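Local atomic coordinates of acetyl-CoA acetyltransferase (Elizabethkingia anophelis NUHP1, PDB entry 6BN2), a protein that probably catalyses, as a thiolase, the reversible condensation of two acetyl-CoA molecules into acetoacetyl-CoA and free coenzyme A. Residues Lys10-Val15 / Leu264-Lys269; Ser98-Val103 / Ser363-Thr368. All coordinates share one frame; numbering follows the deposited sequence.

Contact 1 (Lys10-Val15 / Leu264-Lys269); sequences KEVFIV and LVLMSK
Leu-264 meets Ile-14 through one methyl, its CD2 lying 4.0 Å from Ile-14 CG2, and the same side chain also packs on Ser-363, Ile-366 and Val-367 of helix 358-375. At Val-265 the backbone does the holding: its carbonyl O accepts the N-H of Val-15 at 2.9 Å, and its CG1 packs on Val-15 CG2. Leu-266 returns to the face of Leu-264. In the conformer described, its side chain lies alongside that of Ile-14, CD1 3.7 Å from Ile-14 CG1, and meets obliquely Val-12 CG1, which the valine's first torsion (chi1 -173°) turns opposite the backbone N. Met-267 pairs with Phe-13 through two mutual backbone bonds of similar length, the one from Phe-13 N to Met-267 O nearly straight (169°). The extended methionine chain crosses the Val-15 side chain at about a right angle, SD 4.0 Å from Val-15 CG2, and Met-267 O sits at the edge of the Phe-13 ring. Ser-268 N-caps the following helix, its OG bonded to Lys-271 N and Glu-116 OE1. Lys-269 CB touches Phe-13 CE2 at 3.8 Å, and a water bridges Lys-269 N, at 2.9 Å, to Glu-11 O, at 2.7 Å; the Glu-11 carboxylate pairs with Lys-282. These antiparallel strands of the N-terminal half thus set Val-12, Ile-14, Leu-264 and Leu-266 against helices 98-111 and 358-375, the central helical layer of the thiolase alpha-beta-alpha-beta-alpha fold.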
ATOM      1  N   LYS A  10     -10.060   4.436 -22.388  1.00 32.36           N
ATOM      2  CA  LYS A  10      -9.796   5.849 -22.128  1.00 30.59           C
ATOM      3  C   LYS A  10      -8.302   6.132 -22.102  1.00 28.96           C
ATOM      4  O   LYS A  10      -7.518   5.367 -21.538  1.00 28.12           O
ATOM      5  CB  LYS A  10     -10.371   6.268 -20.772  1.00 35.23           C
ATOM      6  CG  LYS A  10     -11.826   6.615 -20.731  1.00 45.34           C
ATOM      7  CD  LYS A  10     -12.136   7.251 -19.393  1.00 36.56           C
ATOM      8  CE  LYS A  10     -13.623   7.420 -19.201  1.00 41.95           C
ATOM      9  NZ  LYS A  10     -13.912   8.229 -17.990  1.00 40.25           N
ATOM     10  N   GLU A  11      -7.918   7.272 -22.655  1.00 25.03           N
ATOM     11  CA  GLU A  11      -6.550   7.730 -22.497  1.00 21.98           C
ATOM     12  C   GLU A  11      -6.340   8.317 -21.106  1.00 22.22           C
ATOM     13  O   GLU A  11      -7.277   8.799 -20.460  1.00 22.72           O
ATOM     14  CB  GLU A  11      -6.212   8.777 -23.561  1.00 22.92           C
ATOM     15  CG  GLU A  11      -6.255   8.252 -24.980  1.00 29.95           C
ATOM     16  CD  GLU A  11      -6.181   9.372 -26.002  1.00 39.37           C
ATOM     17  OE1 GLU A  11      -7.055  10.267 -25.970  1.00 40.90           O
ATOM     18  OE2 GLU A  11      -5.247   9.362 -26.826  1.00 42.78           O
ATOM     19  N   VAL A  12      -5.094   8.269 -20.642  1.00 19.23           N
ATOM     20  CA  VAL A  12      -4.707   8.836 -19.359  1.00 17.81           C
ATOM     21  C   VAL A  12      -3.562   9.795 -19.602  1.00 18.72           C
ATOM     22  O   VAL A  12      -2.537   9.405 -20.172  1.00 18.91           O
ATOM     23  CB  VAL A  12      -4.273   7.758 -18.352  1.00 17.33           C
ATOM     24  CG1 VAL A  12      -4.033   8.392 -16.973  1.00 16.95           C
ATOM     25  CG2 VAL A  12      -5.336   6.671 -18.295  1.00 18.04           C
ATOM     26  N   PHE A  13      -3.733  11.033 -19.168  1.00 16.82           N
ATOM     27  CA  PHE A  13      -2.739  12.075 -19.370  1.00 16.45           C
ATOM     28  C   PHE A  13      -2.140  12.520 -18.050  1.00 15.54           C
ATOM     29  O   PHE A  13      -2.803  12.505 -17.015  1.00 17.64           O
ATOM     30  CB  PHE A  13      -3.367  13.273 -20.065  1.00 17.35           C
ATOM     31  CG  PHE A  13      -3.798  12.980 -21.454  1.00 18.71           C
ATOM     32  CD1 PHE A  13      -2.907  13.150 -22.510  1.00 20.86           C
ATOM     33  CD2 PHE A  13      -5.074  12.504 -21.715  1.00 19.63           C
ATOM     34  CE1 PHE A  13      -3.293  12.861 -23.807  1.00 23.17           C
ATOM     35  CE2 PHE A  13      -5.464  12.215 -23.010  1.00 23.90           C
ATOM     36  CZ  PHE A  13      -4.573  12.396 -24.055  1.00 27.53           C
ATOM     37  N   ILE A  14      -0.870  12.916 -18.098  1.00 14.76           N
ATOM     38  CA  ILE A  14      -0.185  13.514 -16.958  1.00 13.80           C
ATOM     39  C   ILE A  14      -0.237  15.014 -17.168  1.00 15.07           C
ATOM     40  O   ILE A  14       0.320  15.519 -18.152  1.00 17.17           O
ATOM     41  CB  ILE A  14       1.268  13.026 -16.848  1.00 14.21           C
ATOM     42  CG1 ILE A  14       1.301  11.511 -16.617  1.00 16.69           C
ATOM     43  CG2 ILE A  14       1.983  13.755 -15.704  1.00 16.35           C
ATOM     44  CD1 ILE A  14       2.683  10.908 -16.873  1.00 20.30           C
ATOM     45  N   VAL A  15      -0.920  15.726 -16.269  1.00 14.07           N
ATOM     46  CA  VAL A  15      -1.084  17.169 -16.442  1.00 15.95           C
ATOM     47  C   VAL A  15      -0.134  17.968 -15.556  1.00 15.87           C
ATOM     48  O   VAL A  15       0.069  19.162 -15.813  1.00 18.53           O
ATOM     49  CB  VAL A  15      -2.551  17.616 -16.218  1.00 17.07           C
ATOM     50  CG1 VAL A  15      -3.446  17.101 -17.355  1.00 19.63           C
ATOM     51  CG2 VAL A  15      -3.087  17.185 -14.857  1.00 15.99           C
ATOM     52  N   LEU A 264       2.346  13.374  -9.101  1.00 12.74           N
ATOM     53  CA  LEU A 264       1.821  13.635 -10.432  1.00 13.37           C
ATOM     54  C   LEU A 264       0.310  13.750 -10.356  1.00 14.05           C
ATOM     55  O   LEU A 264      -0.343  13.121  -9.518  1.00 14.67           O
ATOM     56  CB  LEU A 264       2.202  12.524 -11.426  1.00 15.08           C
ATOM     57  CG  LEU A 264       3.691  12.248 -11.695  1.00 16.48           C
ATOM     58  CD1 LEU A 264       4.365  11.473 -10.568  1.00 15.95           C
ATOM     59  CD2 LEU A 264       3.797  11.446 -13.003  1.00 21.93           C
ATOM     60  N   VAL A 265      -0.256  14.557 -11.235  1.00 14.16           N
ATOM     61  CA  VAL A 265      -1.703  14.599 -11.399  1.00 13.84           C
ATOM     62  C   VAL A 265      -2.035  13.968 -12.740  1.00 13.26           C
ATOM     63  O   VAL A 265      -1.481  14.369 -13.770  1.00 14.99           O
ATOM     64  CB  VAL A 265      -2.259  16.029 -11.320  1.00 15.43           C
ATOM     65  CG1 VAL A 265      -3.768  15.983 -11.579  1.00 16.16           C
ATOM     66  CG2 VAL A 265      -1.972  16.671  -9.939  1.00 16.78           C
ATOM     67  N   LEU A 266      -2.917  12.966 -12.715  1.00 14.49           N
ATOM     68  CA  LEU A 266      -3.406  12.258 -13.890  0.50 14.93           C
ATOM     69  C   LEU A 266      -4.842  12.666 -14.186  1.00 15.72           C
ATOM     70  O   LEU A 266      -5.638  12.862 -13.261  1.00 15.26           O
ATOM     71  CB  LEU A 266      -3.358  10.748 -13.653  0.50 11.87           C
ATOM     72  CG  LEU A 266      -2.162   9.928 -14.127  0.50 12.66           C
ATOM     73  CD1 LEU A 266      -0.863  10.572 -13.785  0.50 17.78           C
ATOM     74  CD2 LEU A 266      -2.256   8.524 -13.534  0.50 14.04           C
ATOM     75  N   MET A 267      -5.193  12.743 -15.468  1.00 15.76           N
ATOM     76  CA  MET A 267      -6.551  13.110 -15.842  1.00 16.63           C
ATOM     77  C   MET A 267      -6.980  12.366 -17.091  1.00 18.03           C
ATOM     78  O   MET A 267      -6.159  12.023 -17.947  1.00 17.29           O
ATOM     79  CB  MET A 267      -6.703  14.608 -16.138  1.00 18.45           C
ATOM     80  CG  MET A 267      -6.784  15.474 -14.916  1.00 20.17           C
ATOM     81  SD  MET A 267      -7.028  17.191 -15.332  1.00 19.40           S
ATOM     82  CE  MET A 267      -6.842  17.894 -13.681  1.00 21.49           C
ATOM     83  N   SER A 268      -8.291  12.176 -17.203  1.00 17.27           N
ATOM     84  CA  SER A 268      -8.890  11.791 -18.470  1.00 17.53           C
ATOM     85  C   SER A 268      -8.824  12.943 -19.471  1.00 18.33           C
ATOM     86  O   SER A 268      -8.651  14.115 -19.115  1.00 19.03           O
ATOM     87  CB  SER A 268     -10.347  11.385 -18.271  1.00 18.84           C
ATOM     88  OG  SER A 268     -11.125  12.518 -17.908  1.00 18.42           O
ATOM     89  N   LYS A 269      -8.985  12.591 -20.747  1.00 19.73           N
ATOM     90  CA  LYS A 269      -9.059  13.602 -21.801  1.00 21.57           C
ATOM     91  C   LYS A 269     -10.201  14.573 -21.548  1.00 23.08           C
ATOM     92  O   LYS A 269     -10.040  15.797 -21.652  1.00 24.95           O
ATOM     93  CB  LYS A 269      -9.226  12.913 -23.156  1.00 23.66           C
ATOM     94  CG  LYS A 269      -9.362  13.875 -24.346  1.00 29.95           C
ATOM     95  CD  LYS A 269      -9.227  13.113 -25.658  1.00 36.95           C
ATOM     96  CE  LYS A 269      -9.441  14.018 -26.860  1.00 46.17           C
ATOM     97  NZ  LYS A 269     -10.864  14.427 -26.973  1.00 55.00           N
TER
HETATM   98  O   HOH W   1      -9.504   9.862 -21.471  1.00 25.47           O

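Contact 2 (Ser98-Val103 / Ser363-Thr368); sequences SGMKAV and SRIIVT
Met-100 and Ile-365 cross at about a right angle, the methionine CE coming to 3.9 Å from Ile-365 CD1. The sulfur chain first runs out extended, with CG opposite the backbone N (chi1 -176°), and then bends at its last torsion (chi3 -67°), which carries the methyl to the second helix, also within 4.2 Å of Ile-366 CG1. Val-103 and Ile-366 instead reach toward each other tip to tip: Ile-366 CD1 stands against the branched end of the valine, 4.1 Å from CG2. The axes of segments 98-103 and 363-368 approach to 8.5 Å, their directions 70° apart. Both helices belong to the central helical layer sandwiched between the beta-sheets of the N- and C-terminal halves, the middle of the thiolase alpha-beta-alpha-beta-alpha arrangement, and helix 98-111 begins two residues after the predicted nucleophile Cys-96, acetylated in this crystal. Here Gly-99, lacking a side chain, lets the backbones come together, its C lying 3.4 Å from Ser-363 N. Ser-363 is laid over this glycine, with CB 3.5 Å from Gly-99 O and OG 3.6 Å from Gly-99 CA. That hydroxyl is hydrogen-bonded to Ser-262 OG and Ser-360 O. No hydrogen bond joins the two segments. Met-100 and Ile-365 both lie on Ala-383 and Ile-385 of strand 380-387, while Val-103 and Ile-366 pack on Ile-395 of strand 391-399, which Met-100 also reaches.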
ATOM      1  N   SER A  98       7.275   1.296  -5.568  1.00 10.65           N
ATOM      2  CA  SER A  98       6.028   1.835  -5.005  1.00 11.91           C
ATOM      3  C   SER A  98       5.509   3.069  -5.740  1.00 12.08           C
ATOM      4  O   SER A  98       4.322   3.151  -6.049  1.00 11.39           O
ATOM      5  CB  SER A  98       6.213   2.182  -3.527  1.00 11.35           C
ATOM      6  OG  SER A  98       6.482   1.006  -2.784  1.00 10.45           O
ATOM      7  N   GLY A  99       6.361   4.072  -5.969  1.00 11.78           N
ATOM      8  CA  GLY A  99       5.860   5.291  -6.598  1.00 10.75           C
ATOM      9  C   GLY A  99       5.413   5.064  -8.031  1.00 12.16           C
ATOM     10  O   GLY A  99       4.473   5.710  -8.510  1.00 12.61           O
ATOM     11  N   MET A 100       6.074   4.142  -8.743  1.00  9.75           N
ATOM     12  CA  MET A 100       5.620   3.850 -10.099  1.00 10.70           C
ATOM     13  C   MET A 100       4.327   3.048 -10.072  1.00 11.80           C
ATOM     14  O   MET A 100       3.422   3.300 -10.875  1.00 12.04           O
ATOM     15  CB  MET A 100       6.709   3.105 -10.876  1.00 10.22           C
ATOM     16  CG  MET A 100       6.305   2.852 -12.351  1.00 12.31           C
ATOM     17  SD  MET A 100       7.627   2.185 -13.370  1.00 13.51           S
ATOM     18  CE  MET A 100       8.771   3.574 -13.421  1.00 13.66           C
ATOM     19  N   LYS A 101       4.231   2.079  -9.152  1.00 11.83           N
ATOM     20  CA  LYS A 101       3.007   1.291  -9.026  1.00 11.90           C
ATOM     21  C   LYS A 101       1.829   2.184  -8.658  1.00 11.18           C
ATOM     22  O   LYS A 101       0.711   1.973  -9.134  1.00 11.73           O
ATOM     23  CB  LYS A 101       3.215   0.194  -7.977  1.00 12.02           C
ATOM     24  CG  LYS A 101       2.034  -0.794  -7.848  1.00 10.40           C
ATOM     25  CD  LYS A 101       1.752  -1.524  -9.172  1.00 12.21           C
ATOM     26  CE  LYS A 101       0.724  -2.654  -8.934  1.00 13.57           C
ATOM     27  NZ  LYS A 101       0.478  -3.409 -10.210  1.00 15.30           N
ATOM     28  N   ALA A 102       2.067   3.205  -7.827  1.00 12.13           N
ATOM     29  CA  ALA A 102       1.008   4.171  -7.523  1.00 11.79           C
ATOM     30  C   ALA A 102       0.486   4.833  -8.795  1.00 12.65           C
ATOM     31  O   ALA A 102      -0.728   4.968  -8.987  1.00 12.84           O
ATOM     32  CB  ALA A 102       1.526   5.239  -6.550  1.00 10.92           C
ATOM     33  N   VAL A 103       1.397   5.280  -9.665  1.00 11.83           N
ATOM     34  CA  VAL A 103       0.987   5.913 -10.921  1.00 11.92           C
ATOM     35  C   VAL A 103       0.231   4.929 -11.808  1.00 12.09           C
ATOM     36  O   VAL A 103      -0.786   5.281 -12.416  1.00 12.14           O
ATOM     37  CB  VAL A 103       2.216   6.487 -11.647  1.00 11.08           C
ATOM     38  CG1 VAL A 103       1.833   6.921 -13.077  1.00 12.37           C
ATOM     39  CG2 VAL A 103       2.802   7.661 -10.845  1.00 12.13           C
ATOM     40  N   SER A 363       8.089   7.078  -8.854  1.00 12.00           N
ATOM     41  CA  SER A 363       7.429   8.201  -9.508  1.00 13.43           C
ATOM     42  C   SER A 363       8.397   9.329  -9.843  1.00 13.73           C
ATOM     43  O   SER A 363       8.189  10.027 -10.838  1.00 13.48           O
ATOM     44  CB  SER A 363       6.267   8.726  -8.641  1.00 14.51           C
ATOM     45  OG  SER A 363       6.593   8.753  -7.255  1.00 13.31           O
ATOM     46  N   ARG A 364       9.457   9.509  -9.042  1.00 12.03           N
ATOM     47  CA  ARG A 364      10.430  10.564  -9.316  1.00 12.36           C
ATOM     48  C   ARG A 364      11.039  10.404 -10.709  1.00 11.82           C
ATOM     49  O   ARG A 364      11.185  11.389 -11.450  1.00 13.98           O
ATOM     50  CB  ARG A 364      11.502  10.541  -8.219  1.00 12.02           C
ATOM     51  CG  ARG A 364      12.353  11.817  -8.117  1.00 13.26           C
ATOM     52  CD  ARG A 364      13.407  11.900  -9.232  1.00 16.77           C
ATOM     53  NE  ARG A 364      14.411  10.836  -9.124  1.00 15.56           N
ATOM     54  CZ  ARG A 364      15.333  10.584 -10.054  1.00 18.61           C
ATOM     55  NH1 ARG A 364      15.352  11.281 -11.187  1.00 18.11           N
ATOM     56  NH2 ARG A 364      16.225   9.623  -9.864  1.00 17.74           N
ATOM     57  N   ILE A 365      11.388   9.170 -11.100  1.00 12.74           N
ATOM     58  CA  ILE A 365      12.011   9.005 -12.414  1.00 14.10           C
ATOM     59  C   ILE A 365      11.026   9.285 -13.553  1.00 13.99           C
ATOM     60  O   ILE A 365      11.457   9.661 -14.647  1.00 13.77           O
ATOM     61  CB  ILE A 365      12.665   7.615 -12.571  1.00 11.69           C
ATOM     62  CG1 ILE A 365      11.649   6.473 -12.495  1.00 11.05           C
ATOM     63  CG2 ILE A 365      13.803   7.446 -11.537  1.00 15.30           C
ATOM     64  CD1 ILE A 365      12.299   5.086 -12.786  1.00 13.90           C
ATOM     65  N   ILE A 366       9.715   9.161 -13.313  1.00 13.56           N
ATOM     66  CA  ILE A 366       8.735   9.590 -14.315  1.00 12.87           C
ATOM     67  C   ILE A 366       8.732  11.109 -14.448  1.00 13.47           C
ATOM     68  O   ILE A 366       8.684  11.652 -15.564  1.00 13.38           O
ATOM     69  CB  ILE A 366       7.334   9.072 -13.950  1.00 13.21           C
ATOM     70  CG1 ILE A 366       7.352   7.554 -13.772  1.00 14.29           C
ATOM     71  CG2 ILE A 366       6.349   9.451 -15.045  1.00 13.89           C
ATOM     72  CD1 ILE A 366       5.994   7.011 -13.268  1.00 11.83           C
ATOM     73  N   VAL A 367       8.751  11.816 -13.315  1.00 12.94           N
ATOM     74  CA  VAL A 367       8.841  13.279 -13.324  1.00 13.01           C
ATOM     75  C   VAL A 367      10.059  13.718 -14.128  1.00 13.72           C
ATOM     76  O   VAL A 367       9.972  14.575 -15.022  1.00 13.73           O
ATOM     77  CB  VAL A 367       8.904  13.817 -11.881  1.00 11.81           C
ATOM     78  CG1 VAL A 367       9.069  15.353 -11.877  1.00 13.03           C
ATOM     79  CG2 VAL A 367       7.644  13.416 -11.091  1.00 15.07           C
ATOM     80  N   THR A 368      11.210  13.103 -13.844  1.00 11.90           N
ATOM     81  CA  THR A 368      12.429  13.470 -14.553  1.00 13.74           C
ATOM     82  C   THR A 368      12.338  13.121 -16.035  1.00 14.34           C
ATOM     83  O   THR A 368      12.733  13.928 -16.884  1.00 15.09           O
ATOM     84  CB  THR A 368      13.626  12.783 -13.897  1.00 16.66           C
ATOM     85  OG1 THR A 368      13.737  13.260 -12.552  1.00 17.04           O
ATOM     86  CG2 THR A 368      14.925  13.084 -14.652  1.00 15.30           C
TER

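Both contacts are buried, but contact 2 lies near the middle of the chain, about 6 Å from its centre, and contact 1 about 20 Å from it, with Lys-269 exposed at its edge. Contact 1 adds backbone hydrogen bonds and a water to its apolar packing within the N-terminal half; contact 2, without a hydrogen bond between its segments, joins the N- and C-terminal halves through apolar side chains and a close glycine backbone. Their centres are 14 Å apart and they meet directly: Leu-264 CD2 packs on Ile-366 CG2 at 3.8 Å, and Leu-264 CD1 lies 3.9 Å from Ser-363 CB. The strand face of contact 1 is therefore seated on the helices of contact 2, which stands nearer the predicted active-site residues His-356 and Cys-386.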